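Adhesin (Streptococcus sanguinis SK1 = NCTC 7863, PDB 6VT2) probably mediates bacterial adhesion by binding sialylated glycans through tandem Siglec-like modules. Local coordinates at residues D201-F207 / L226-S232; K234-F240 / K300-A306; N261-I265 / P276-T280. All coordinates share one frame; numbering follows the deposited sequence.

In the fold
All three interactions lie in the second Siglec-like module and build the end of its beta sandwich that holds a calcium ion. Interaction 1 comes first along the chain, pairing 206-207 with 222-229; interaction 2 follows, joining 235-239 to 296-305, and interaction 3 is nested in the loop that interaction 2 closes. Interactions 1 and 3 share one antiparallel sheet, in which strands 222-229 and 277-283 are neighbours, and their centres are about 13 Å apart. Interaction 2 belongs to the facing sheet, its centre about 8 Å from that of interaction 1 and about 10 Å from that of interaction 3. The calcium ion bridges interactions 1 and 2, tying the two sheets together.

Interaction 1. Residues D201-F207 / L226-S232; sequences DRVAPVF and LHFYDNS. With CA (calcium ion), chain J.
Val206 and Tyr229 form an antiparallel hydrogen-bonded pair, Val206 N donating to Tyr229 O over 2.8 Å (175°) and Tyr229 N returning a bond to Val206 O. Phe207 and Phe228 make a non-hydrogen-bonded pair. Their ring planes are 24° apart and displaced, with centroids separated by 4.9 Å and little overlap; Phe207 CD1 lies over a face of the Phe228 ring, 3.4 Å from its CE2. Leu226 CG and His227 O meet the edge of the Phe207 ring. On the other side of the sheet Val206 CB lies over one face of the Tyr229 ring, 3.9 Å from its centroid, a CH-pi contact; Tyr229 CG, between backbone N and carbonyl carbon (chi1 69°), brings the ring alongside. Beyond this outer strand pairing of an Ig-like sandwich the two segments part round a calcium ion. The Asp201 and Asp230 side chains reach toward each other, each chelating it with both oxygens; Asn231 OD1 and Val203 O add one bond apiece, and Asp305 OD2 completes the site. Two Asx turns orient the carboxylates: Val203 N donates to Asp201 OD1, and Ser232 N to Asp230 OD2 from above its plane. Ser232 OG donates to the anti lone pair of Asp230 OD2 at 2.6 Å.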
loop_
_atom_site.group_PDB
_atom_site.type_symbol
_atom_site.label_atom_id
_atom_site.label_comp_id
_atom_site.label_asym_id
_atom_site.label_seq_id
_atom_site.Cartn_x
_atom_site.Cartn_y
_atom_site.Cartn_z
ATOM N N ASP A 201 -9.425 13.002 -14.917
ATOM C CA ASP A 201 -7.983 13.198 -14.786
ATOM C C ASP A 201 -7.623 14.368 -15.668
ATOM O O ASP A 201 -7.743 14.272 -16.891
ATOM C CB ASP A 201 -7.184 11.970 -15.182
ATOM C CG ASP A 201 -5.729 12.016 -14.699
ATOM O OD1 ASP A 201 -5.201 13.118 -14.472
ATOM O OD2 ASP A 201 -5.201 10.899 -14.520
ATOM N N ARG A 202 -7.169 15.434 -15.044
ATOM C CA ARG A 202 -6.753 16.649 -15.718
ATOM C C ARG A 202 -5.311 17.026 -15.445
ATOM O O ARG A 202 -4.892 18.148 -15.773
ATOM C CB ARG A 202 -7.643 17.824 -15.295
ATOM C CG ARG A 202 -9.093 17.587 -15.526
ATOM C CD ARG A 202 -9.908 18.812 -15.019
ATOM N NE ARG A 202 -9.837 18.948 -13.567
ATOM C CZ ARG A 202 -9.286 19.973 -12.915
ATOM N NH1 ARG A 202 -8.709 20.980 -13.569
ATOM N NH2 ARG A 202 -9.287 19.977 -11.595
ATOM N N VAL A 203 -4.543 16.145 -14.843
ATOM C CA VAL A 203 -3.172 16.449 -14.451
ATOM C C VAL A 203 -2.269 15.393 -15.050
ATOM O O VAL A 203 -2.460 14.202 -14.797
ATOM C CB VAL A 203 -3.037 16.480 -12.926
ATOM C CG1 VAL A 203 -1.622 16.990 -12.587
ATOM C CG2 VAL A 203 -4.086 17.412 -12.338
ATOM N N ALA A 204 -1.290 15.828 -15.833
ATOM C CA ALA A 204 -0.307 14.911 -16.360
ATOM C C ALA A 204 0.650 14.429 -15.277
ATOM O O ALA A 204 0.774 15.026 -14.210
ATOM C CB ALA A 204 0.507 15.567 -17.467
ATOM N N PRO A 205 1.332 13.310 -15.523
ATOM C CA PRO A 205 2.330 12.843 -14.558
ATOM C C PRO A 205 3.417 13.881 -14.316
ATOM O O PRO A 205 3.685 14.742 -15.155
ATOM C CB PRO A 205 2.922 11.612 -15.234
ATOM C CG PRO A 205 1.843 11.098 -16.168
ATOM C CD PRO A 205 1.147 12.350 -16.619
ATOM N N VAL A 206 4.063 13.723 -13.168
ATOM C CA VAL A 206 5.086 14.613 -12.678
ATOM C C VAL A 206 6.405 13.843 -12.653
ATOM O O VAL A 206 6.471 12.719 -12.125
ATOM C CB VAL A 206 4.767 15.134 -11.276
ATOM C CG1 VAL A 206 5.957 15.933 -10.743
ATOM C CG2 VAL A 206 3.525 15.961 -11.293
ATOM N N PHE A 207 7.457 14.485 -13.176
ATOM C CA PHE A 207 8.845 13.990 -13.122
ATOM C C PHE A 207 9.480 14.650 -11.919
ATOM O O PHE A 207 9.793 15.853 -11.935
ATOM C CB PHE A 207 9.580 14.279 -14.423
ATOM C CG PHE A 207 11.045 13.926 -14.391
ATOM C CD1 PHE A 207 11.492 12.807 -13.741
ATOM C CD2 PHE A 207 11.948 14.730 -15.043
ATOM C CE1 PHE A 207 12.819 12.490 -13.745
ATOM C CE2 PHE A 207 13.318 14.427 -15.012
ATOM C CZ PHE A 207 13.729 13.317 -14.383
ATOM N N LEU A 226 15.378 7.859 -11.387
ATOM C CA LEU A 226 14.490 8.945 -11.796
ATOM C C LEU A 226 13.116 8.601 -11.231
ATOM O O LEU A 226 12.735 7.497 -11.388
ATOM C CB LEU A 226 14.411 8.991 -13.308
ATOM C CG LEU A 226 15.522 9.777 -13.966
ATOM C CD1 LEU A 226 16.854 9.079 -13.773
ATOM C CD2 LEU A 226 15.218 9.937 -15.426
ATOM N N HIS A 227 12.392 9.602 -10.744
ATOM C CA HIS A 227 11.124 9.143 -10.044
ATOM C C HIS A 227 9.986 9.933 -10.701
ATOM O O HIS A 227 10.181 11.055 -10.993
ATOM C CB HIS A 227 11.228 9.456 -8.545
ATOM C CG HIS A 227 12.357 8.813 -7.812
ATOM N ND1 HIS A 227 13.647 9.183 -7.972
ATOM C CD2 HIS A 227 12.403 7.888 -6.870
ATOM C CE1 HIS A 227 14.425 8.486 -7.199
ATOM N NE2 HIS A 227 13.685 7.679 -6.527
ATOM N N PHE A 228 8.844 9.298 -10.865
ATOM C CA PHE A 228 7.650 9.860 -11.491
ATOM C C PHE A 228 6.444 9.512 -10.636
ATOM O O PHE A 228 6.395 8.446 -10.042
ATOM C CB PHE A 228 7.428 9.299 -12.863
ATOM C CG PHE A 228 8.613 9.417 -13.798
ATOM C CD1 PHE A 228 9.630 8.488 -13.780
ATOM C CD2 PHE A 228 8.682 10.447 -14.706
ATOM C CE1 PHE A 228 10.698 8.574 -14.676
ATOM C CE2 PHE A 228 9.752 10.565 -15.538
ATOM C CZ PHE A 228 10.756 9.659 -15.541
ATOM N N TYR A 229 5.443 10.386 -10.614
ATOM C CA TYR A 229 4.172 10.008 -10.017
ATOM C C TYR A 229 3.056 10.679 -10.792
ATOM O O TYR A 229 3.264 11.531 -11.644
ATOM C CB TYR A 229 4.094 10.392 -8.545
ATOM C CG TYR A 229 4.015 11.849 -8.270
ATOM C CD1 TYR A 229 2.787 12.485 -8.187
ATOM C CD2 TYR A 229 5.171 12.599 -8.039
ATOM C CE1 TYR A 229 2.734 13.829 -7.872
ATOM C CE2 TYR A 229 5.116 13.924 -7.745
ATOM C CZ TYR A 229 3.905 14.536 -7.666
ATOM O OH TYR A 229 3.883 15.887 -7.396
ATOM N N ASP A 230 1.874 10.198 -10.567
ATOM C CA ASP A 230 0.700 10.826 -11.193
ATOM C C ASP A 230 -0.353 10.973 -10.107
ATOM O O ASP A 230 -0.399 10.130 -9.245
ATOM C CB ASP A 230 0.203 9.993 -12.367
ATOM C CG ASP A 230 -0.862 10.676 -13.179
ATOM O OD1 ASP A 230 -0.604 11.694 -13.655
ATOM O OD2 ASP A 230 -1.939 10.130 -13.179
ATOM N N ASN A 231 -1.291 11.901 -10.262
ATOM C CA ASN A 231 -2.420 12.078 -9.315
ATOM C C ASN A 231 -3.323 10.822 -9.296
ATOM O O ASN A 231 -3.876 10.545 -8.294
ATOM C CB ASN A 231 -3.223 13.337 -9.643
ATOM C CG ASN A 231 -3.933 13.254 -10.962
ATOM O OD1 ASN A 231 -3.462 12.620 -11.827
ATOM N ND2 ASN A 231 -5.094 13.848 -11.100
ATOM N N SER A 232 -3.383 10.037 -10.372
ATOM C CA SER A 232 -4.153 8.772 -10.412
ATOM C C SER A 232 -3.409 7.648 -9.690
ATOM O O SER A 232 -3.986 6.617 -9.500
ATOM C CB SER A 232 -4.414 8.332 -11.787
ATOM O OG SER A 232 -3.195 7.978 -12.401
HETATM CA CA CA J . -3.034 12.125 -14.131
HETATM O O HOH W 1 0.004 14.065 -11.640
#

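Interaction 2. Residues K234-F240 / K300-A306; sequences KITNVNF and KVRATDA. With CA (calcium ion), chain J.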
loop_
_atom_site.group_PDB
_atom_site.type_symbol
_atom_site.label_atom_id
_atom_site.label_comp_id
_atom_site.label_asym_id
_atom_site.label_seq_id
_atom_site.Cartn_x
_atom_site.Cartn_y
_atom_site.Cartn_z
ATOM N N LYS A 234 -1.026 6.061 -11.223
ATOM C CA LYS A 234 -0.659 5.121 -12.266
ATOM C C LYS A 234 -0.022 5.849 -13.439
ATOM O O LYS A 234 -0.584 6.818 -13.964
ATOM C CB LYS A 234 -1.883 4.334 -12.722
ATOM C CG LYS A 234 -1.700 3.527 -13.948
ATOM C CD LYS A 234 -0.616 2.444 -13.776
ATOM C CE LYS A 234 -0.567 1.564 -15.005
ATOM N NZ LYS A 234 0.654 0.743 -15.061
ATOM N N ILE A 235 1.152 5.384 -13.832
ATOM C CA ILE A 235 1.785 5.777 -15.081
ATOM C C ILE A 235 1.885 4.561 -15.969
ATOM O O ILE A 235 2.244 3.463 -15.517
ATOM C CB ILE A 235 3.163 6.412 -14.798
ATOM C CG1 ILE A 235 2.916 7.756 -14.099
ATOM C CG2 ILE A 235 4.000 6.486 -16.018
ATOM C CD1 ILE A 235 4.230 8.364 -13.599
ATOM N N THR A 236 1.561 4.778 -17.237
ATOM C CA THR A 236 1.576 3.732 -18.238
ATOM C C THR A 236 2.786 3.798 -19.138
ATOM O O THR A 236 3.129 2.780 -19.737
ATOM C CB THR A 236 0.328 3.769 -19.117
ATOM O OG1 THR A 236 0.242 4.992 -19.862
ATOM C CG2 THR A 236 -0.894 3.620 -18.218
ATOM N N ASN A 237 3.456 4.948 -19.265
ATOM C CA ASN A 237 4.572 5.021 -20.185
ATOM C C ASN A 237 5.503 6.106 -19.721
ATOM O O ASN A 237 5.025 7.168 -19.326
ATOM C CB ASN A 237 4.098 5.324 -21.597
ATOM C CG ASN A 237 5.237 5.512 -22.553
ATOM O OD1 ASN A 237 5.690 6.635 -22.784
ATOM N ND2 ASN A 237 5.727 4.419 -23.095
ATOM N N VAL A 238 6.815 5.852 -19.848
ATOM C CA VAL A 238 7.878 6.838 -19.688
ATOM C C VAL A 238 8.651 6.860 -20.987
ATOM O O VAL A 238 9.078 5.804 -21.484
ATOM C CB VAL A 238 8.773 6.505 -18.492
ATOM C CG1 VAL A 238 9.959 7.442 -18.443
ATOM C CG2 VAL A 238 7.970 6.504 -17.237
ATOM N N ASN A 239 8.777 8.043 -21.563
ATOM C CA ASN A 239 9.279 8.183 -22.917
ATOM C C ASN A 239 10.433 9.167 -22.934
ATOM O O ASN A 239 10.247 10.363 -22.706
ATOM C CB ASN A 239 8.181 8.691 -23.833
ATOM C CG ASN A 239 8.609 8.765 -25.274
ATOM O OD1 ASN A 239 9.703 8.323 -25.638
ATOM N ND2 ASN A 239 7.718 9.295 -26.136
ATOM N N PHE A 240 11.629 8.649 -23.196
ATOM C CA PHE A 240 12.852 9.443 -23.306
ATOM C C PHE A 240 13.130 9.863 -24.728
ATOM O O PHE A 240 14.102 10.564 -24.973
ATOM C CB PHE A 240 14.062 8.650 -22.771
ATOM C CG PHE A 240 13.992 8.357 -21.330
ATOM C CD1 PHE A 240 14.485 9.243 -20.422
ATOM C CD2 PHE A 240 13.408 7.185 -20.878
ATOM C CE1 PHE A 240 14.453 9.017 -19.130
ATOM C CE2 PHE A 240 13.300 6.915 -19.568
ATOM C CZ PHE A 240 13.833 7.817 -18.637
ATOM N N LYS A 300 15.386 14.630 -22.361
ATOM C CA LYS A 300 14.017 15.084 -22.207
ATOM C C LYS A 300 13.194 13.830 -21.992
ATOM O O LYS A 300 13.266 12.875 -22.779
ATOM C CB LYS A 300 13.568 15.864 -23.463
ATOM C CG LYS A 300 14.395 17.156 -23.680
ATOM C CD LYS A 300 13.655 18.190 -24.493
ATOM C CE LYS A 300 13.453 17.762 -25.947
ATOM N NZ LYS A 300 12.373 18.563 -26.621
ATOM N N VAL A 301 12.379 13.846 -20.967
ATOM C CA VAL A 301 11.547 12.705 -20.620
ATOM C C VAL A 301 10.106 13.190 -20.504
ATOM O O VAL A 301 9.840 14.295 -20.027
ATOM C CB VAL A 301 12.050 12.011 -19.336
ATOM C CG1 VAL A 301 11.945 12.919 -18.129
ATOM C CG2 VAL A 301 11.341 10.736 -19.181
ATOM N N ARG A 302 9.205 12.360 -20.929
ATOM C CA ARG A 302 7.771 12.540 -20.756
ATOM C C ARG A 302 7.173 11.284 -20.116
ATOM O O ARG A 302 7.717 10.179 -20.239
ATOM C CB ARG A 302 7.083 12.729 -22.093
ATOM C CG ARG A 302 7.502 13.903 -22.881
ATOM C CD ARG A 302 6.864 13.865 -24.288
ATOM N NE ARG A 302 7.279 15.016 -25.090
ATOM C CZ ARG A 302 6.592 16.160 -25.141
ATOM N NH1 ARG A 302 5.452 16.290 -24.446
ATOM N NH2 ARG A 302 7.021 17.136 -25.882
ATOM N N ALA A 303 6.065 11.426 -19.414
ATOM C CA ALA A 303 5.388 10.282 -18.815
ATOM C C ALA A 303 3.902 10.460 -19.108
ATOM O O ALA A 303 3.399 11.579 -19.166
ATOM C CB ALA A 303 5.651 10.140 -17.328
ATOM N N THR A 304 3.233 9.341 -19.333
ATOM C CA THR A 304 1.824 9.329 -19.676
ATOM C C THR A 304 1.058 8.503 -18.658
ATOM O O THR A 304 1.535 7.461 -18.211
ATOM C CB THR A 304 1.658 8.731 -21.064
ATOM O OG1 THR A 304 2.347 9.498 -22.024
ATOM C CG2 THR A 304 0.153 8.736 -21.481
ATOM N N ASP A 305 -0.121 8.988 -18.250
ATOM C CA ASP A 305 -0.958 8.245 -17.317
ATOM C C ASP A 305 -1.958 7.403 -18.110
ATOM O O ASP A 305 -1.977 7.417 -19.341
ATOM C CB ASP A 305 -1.595 9.194 -16.292
ATOM C CG ASP A 305 -2.598 10.183 -16.895
ATOM O OD1 ASP A 305 -3.179 9.872 -17.955
ATOM O OD2 ASP A 305 -2.706 11.252 -16.302
ATOM N N ALA A 306 -2.785 6.638 -17.390
ATOM C CA ALA A 306 -3.650 5.679 -18.070
ATOM C C ALA A 306 -4.788 6.368 -18.803
ATOM O O ALA A 306 -5.399 5.749 -19.684
ATOM C CB ALA A 306 -4.204 4.686 -17.082
HETATM CA CA CA J . -3.034 12.125 -14.131
HETATM O O HOH W 2 -3.754 6.717 -14.811
HETATM O O HOH W 3 -2.295 5.652 -21.405
HETATM O O HOH W 4 5.054 9.330 -22.167
HETATM O O HOH W 5 11.122 12.395 -24.456
HETATM O O HOH W 6 16.112 12.177 -24.031
#
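Val301 is a bump on segment 300-306 that Phe240 and Val238 of segment 234-240 receive. With CG1 between the backbone N and the carbonyl carbon (chi1 64°), Val301 CG2 is left anti to the N and sits over one face of the Phe240 ring, offset toward the rim and 3.8 Å from the centroid. The same methyl touches Val238 CG1 at 3.6 Å, so it sits in the notch between the ring face and the valine branch. Further along this face the small Ala303 leaves room for two larger neighbours: Ile235 CG2 and Val238 CG2 approach its CB at 4.2 Å and 4.3 Å. Phe228 of the facing sheet packs against Ile235, Val238 and Val301.

The backbones run antiparallel, with strand axes 4.6 Å apart. Arg302 and Asn239 exchange a pair of hydrogen bonds, the shorter being Asn239 N to Arg302 O at 2.7 Å. At Thr304 the register slips: its carbonyl accepts from Thr236 N at 2.9 Å and only weakly from Asn237 N, a classic beta bulge. At the bulge Thr236 points toward segment 300-306, its CG2 3.4 Å from Ala306 CA, and one water joins its OG1 to Asp305 O. Asp305 OD2 binds the calcium ion, while OD1 accepts from Leu309 N. At the far end Lys300, salt-bridged to Asp243, touches the bound galactose. The pairing is consistent with that of strands C and F in a V-set Ig-like sandwich, strand 296-305 running from the sialoglycan pocket to the calcium site.

Interaction 3. Residues N261-I265 / P276-T280; sequences NTPNI and PLVTT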
loop_
_atom_site.group_PDB
_atom_site.type_symbol
_atom_site.label_atom_id
_atom_site.label_comp_id
_atom_site.label_asym_id
_atom_site.label_seq_id
_atom_site.Cartn_x
_atom_site.Cartn_y
_atom_site.Cartn_z
ATOM N N ASN A 261 15.857 0.932 -17.055
ATOM C CA ASN A 261 14.892 -0.087 -16.566
ATOM C C ASN A 261 13.812 0.548 -15.609
ATOM O O ASN A 261 14.037 1.380 -14.639
ATOM C CB ASN A 261 15.612 -1.204 -15.823
ATOM C CG ASN A 261 14.662 -2.320 -15.443
ATOM O OD1 ASN A 261 14.424 -2.536 -14.275
ATOM N ND2 ASN A 261 14.114 -3.034 -16.415
ATOM N N THR A 262 12.544 0.350 -15.961
ATOM C CA THR A 262 11.436 0.922 -15.179
ATOM C C THR A 262 10.580 -0.235 -14.873
ATOM O O THR A 262 9.633 -0.566 -15.485
ATOM C CB THR A 262 10.574 1.873 -15.978
ATOM O OG1 THR A 262 11.515 2.777 -16.510
ATOM C CG2 THR A 262 9.516 2.534 -15.134
ATOM N N PRO A 263 10.961 -1.182 -13.828
ATOM C CA PRO A 263 10.368 -2.530 -13.701
ATOM C C PRO A 263 8.895 -2.525 -13.317
ATOM O O PRO A 263 8.204 -3.519 -13.587
ATOM C CB PRO A 263 11.220 -3.190 -12.611
ATOM C CG PRO A 263 11.845 -2.028 -11.873
ATOM C CD PRO A 263 12.046 -0.930 -12.853
ATOM N N ASN A 264 8.385 -1.455 -12.715
ATOM C CA ASN A 264 6.980 -1.441 -12.297
ATOM C C ASN A 264 6.038 -0.736 -13.281
ATOM O O ASN A 264 4.878 -0.445 -12.940
ATOM C CB ASN A 264 6.873 -0.794 -10.923
ATOM C CG ASN A 264 7.501 -1.636 -9.836
ATOM O OD1 ASN A 264 8.009 -2.718 -10.105
ATOM N ND2 ASN A 264 7.486 -1.134 -8.616
ATOM N N ILE A 265 6.491 -0.504 -14.501
ATOM C CA ILE A 265 5.736 0.295 -15.456
ATOM C C ILE A 265 4.353 -0.261 -15.744
ATOM O O ILE A 265 3.417 0.513 -15.967
ATOM C CB ILE A 265 6.573 0.453 -16.740
ATOM C CG1 ILE A 265 5.890 1.408 -17.683
ATOM C CG2 ILE A 265 6.811 -0.878 -17.432
ATOM C CD1 ILE A 265 5.779 2.803 -17.195
ATOM N N PRO A 276 6.799 6.437 -5.751
ATOM C CA PRO A 276 6.830 6.795 -7.162
ATOM C C PRO A 276 7.328 5.667 -8.045
ATOM O O PRO A 276 7.981 4.704 -7.613
ATOM C CB PRO A 276 7.805 7.958 -7.210
ATOM C CG PRO A 276 8.755 7.673 -6.038
ATOM C CD PRO A 276 7.857 7.109 -4.984
ATOM N N LEU A 277 7.016 5.819 -9.320
ATOM C CA LEU A 277 7.612 4.973 -10.324
ATOM C C LEU A 277 9.079 5.346 -10.490
ATOM O O LEU A 277 9.421 6.525 -10.618
ATOM C CB LEU A 277 6.892 5.180 -11.622
ATOM C CG LEU A 277 7.308 4.322 -12.803
ATOM C CD1 LEU A 277 7.004 2.885 -12.528
ATOM C CD2 LEU A 277 6.646 4.795 -14.060
ATOM N N VAL A 278 9.932 4.348 -10.608
ATOM C CA VAL A 278 11.373 4.596 -10.607
ATOM C C VAL A 278 11.919 4.018 -11.892
ATOM O O VAL A 278 11.744 2.826 -12.161
ATOM C CB VAL A 278 12.073 3.955 -9.406
ATOM C CG1 VAL A 278 13.604 4.190 -9.448
ATOM C CG2 VAL A 278 11.543 4.509 -8.083
ATOM N N THR A 279 12.612 4.850 -12.659
ATOM C CA THR A 279 13.384 4.440 -13.829
ATOM C C THR A 279 14.853 4.502 -13.382
ATOM O O THR A 279 15.287 5.522 -12.832
ATOM C CB THR A 279 13.185 5.351 -15.031
ATOM O OG1 THR A 279 11.800 5.337 -15.473
ATOM C CG2 THR A 279 14.080 4.901 -16.167
ATOM N N THR A 280 15.587 3.418 -13.560
ATOM C CA THR A 280 17.015 3.385 -13.240
ATOM C C THR A 280 17.791 3.370 -14.531
ATOM O O THR A 280 17.492 2.591 -15.437
ATOM C CB THR A 280 17.355 2.176 -12.422
ATOM O OG1 THR A 280 16.659 2.267 -11.167
ATOM C CG2 THR A 280 18.829 2.135 -12.080
HETATM O O HOH W 7 9.774 0.867 -11.663
HETATM O O HOH W 8 6.373 1.820 -8.550
#
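The flat groups that meet between Asn261 and Thr280 are peptide units whose N-H groups each lie in the plane of the carbonyl they reach. Asn261 N donates to Thr280 O and Thr280 N to Asn261 O, both over 2.8 Å, making a single antiparallel hydrogen-bonded pair. Thr279 CA adds a C-H contact to Asn261 O at 3.2 Å. The carboxamide of Asn264 spans less directly, its ND2 giving a hydrogen to a water that in turn bonds weakly to Pro276 O.

Past Asn261 the backbone leaves the strand through a type I turn from Thr262 to Ile265, closed by Ile265 N donating to Thr262 O at 3.3 Å, and Asn264 N is held to Val278 O by a water instead of a direct bond. The side chains of Thr262 and Thr279 cross between the segments, joined by a hydrogen bond of 2.8 Å between their OG1 atoms. Thr262 carries its OG1 beside its backbone N (chi1 -53°) and its CG2 anti to that nitrogen, which turns the methyl onto Leu277 CD1 at 3.6 Å. Leu277 crosses Thr262 at about a right angle, and its other branch, CD2, meets Ile265 CD1 at 3.8 Å. Leu277 also packs on Ile235 and Val238 of the opposing sheet.

The contact thus joins the edge strand 259-261 to 277-283 by two direct backbone bonds. Such chemistry implies that after the Asn261 pair the contacts to strand 277-283 run through side chains and water, while Asn270 also binds Asn264 O, with the leucine turned into the sandwich.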